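VIN1 (Oscarella pearsei, PDB 6BFI) binds actin filaments and may play a role in cell-cell adhesion, as a sponge member of the vinculin/alpha-catenin family. Local coordinates at residues A608-S611 with V612-N616. Residues are numbered along the deposited sequence; the frame is centred on the assembly and turned at random.
Sequences AVRS and VIEDN
Four backbone hydrogen bonds join Ala608-Ser611 to Val612-Asp615, each from an amide to the carbonyl four residues earlier. The straightest runs from Ile613 N to Val609 O, 3.0 Å with an N-H...O angle of 178°. Glu614 N reaches Arg610 O at 2.9 Å, and Asp615 N reaches Ser611 O at 2.9 Å. They lie in the C-terminal part of the alpha-helix 589-615.

The side chains of Arg610 and Glu614 run alongside each other, and both border helix 496-519. Their salt bridge is long, with Arg610 NH1 3.8 Å from Glu614 OE1. OE1 is far off the guanidinium plane, and the attraction is one of charge without a hydrogen bond. Arg610 NH2 forms a salt bridge with Glu504 of helix 496-519. The Glu614 carboxylate lies alongside Arg610 CD, both OE1 and OE2 3.9 Å from it.

Val612 CG2 lies 3.4 Å from Ala608 O, because chi1 of 174° sets it beside the backbone N. Val609 packs on Leu561 and Ala564, and Val612 on Phe557, all in helix 555-569. Ile613 meets Leu497 and Met500 of helix 496-519.

Backbone bonds therefore hold this part of the helix, while the Arg610-Glu614 pair probably adds only weak electrostatic attraction.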
# COMPACT_ATOMS: atom_id res chain seq x y z
N ALA A 608 23.32 1.82 -24.76
CA ALA A 608 22.54 0.69 -25.24
C ALA A 608 21.34 0.42 -24.34
O ALA A 608 20.22 0.24 -24.82
CB ALA A 608 23.43 -0.55 -25.36
N VAL A 609 21.57 0.38 -23.02
CA VAL A 609 20.46 0.16 -22.09
C VAL A 609 19.42 1.27 -22.24
O VAL A 609 18.21 1.01 -22.31
CB VAL A 609 20.99 0.07 -20.65
CG1 VAL A 609 19.85 -0.25 -19.69
CG2 VAL A 609 22.09 -0.98 -20.56
N ARG A 610 19.89 2.52 -22.29
CA ARG A 610 18.99 3.65 -22.51
C ARG A 610 18.22 3.51 -23.82
O ARG A 610 17.07 3.94 -23.91
CB ARG A 610 19.78 4.96 -22.50
CG ARG A 610 18.94 6.22 -22.48
CD ARG A 610 18.73 6.82 -23.87
NE ARG A 610 19.99 7.19 -24.51
CZ ARG A 610 20.49 6.58 -25.58
NH1 ARG A 610 19.84 5.58 -26.14
NH2 ARG A 610 21.65 6.99 -26.09
N SER A 611 18.83 2.90 -24.84
CA SER A 611 18.15 2.73 -26.11
C SER A 611 17.06 1.66 -26.02
O SER A 611 15.99 1.81 -26.62
CB SER A 611 19.15 2.36 -27.21
OG SER A 611 18.47 1.95 -28.38
N VAL A 612 17.32 0.58 -25.27
CA VAL A 612 16.29 -0.45 -25.11
C VAL A 612 15.09 0.11 -24.36
O VAL A 612 13.94 -0.02 -24.79
CB VAL A 612 16.88 -1.68 -24.41
CG1 VAL A 612 15.78 -2.69 -24.12
CG2 VAL A 612 17.96 -2.31 -25.26
N ILE A 613 15.35 0.77 -23.22
CA ILE A 613 14.26 1.35 -22.45
C ILE A 613 13.54 2.42 -23.27
O ILE A 613 12.31 2.53 -23.23
CB ILE A 613 14.78 1.91 -21.11
CG1 ILE A 613 15.19 0.75 -20.20
CG2 ILE A 613 13.73 2.79 -20.45
CD1 ILE A 613 15.54 1.17 -18.79
N GLU A 614 14.30 3.20 -24.05
CA GLU A 614 13.71 4.26 -24.85
C GLU A 614 12.79 3.70 -25.93
O GLU A 614 11.70 4.22 -26.17
CB GLU A 614 14.82 5.11 -25.47
CG GLU A 614 14.45 6.56 -25.72
CD GLU A 614 15.63 7.38 -26.22
OE1 GLU A 614 16.41 6.86 -27.04
OE2 GLU A 614 15.78 8.54 -25.78
N ASP A 615 13.22 2.61 -26.59
CA ASP A 615 12.41 1.99 -27.63
C ASP A 615 11.23 1.22 -27.07
O ASP A 615 10.28 0.94 -27.82
CB ASP A 615 13.28 1.07 -28.49
CG ASP A 615 14.32 1.82 -29.29
OD1 ASP A 615 14.15 3.05 -29.47
OD2 ASP A 615 15.30 1.20 -29.75
N ASN A 616 11.25 0.86 -25.79
CA ASN A 616 10.07 0.26 -25.17
C ASN A 616 9.14 1.30 -24.55
O ASN A 616 8.11 0.92 -23.97
CB ASN A 616 10.49 -0.76 -24.11
CG ASN A 616 9.36 -1.71 -23.73
OD1 ASN A 616 8.74 -1.56 -22.67
ND2 ASN A 616 9.09 -2.68 -24.59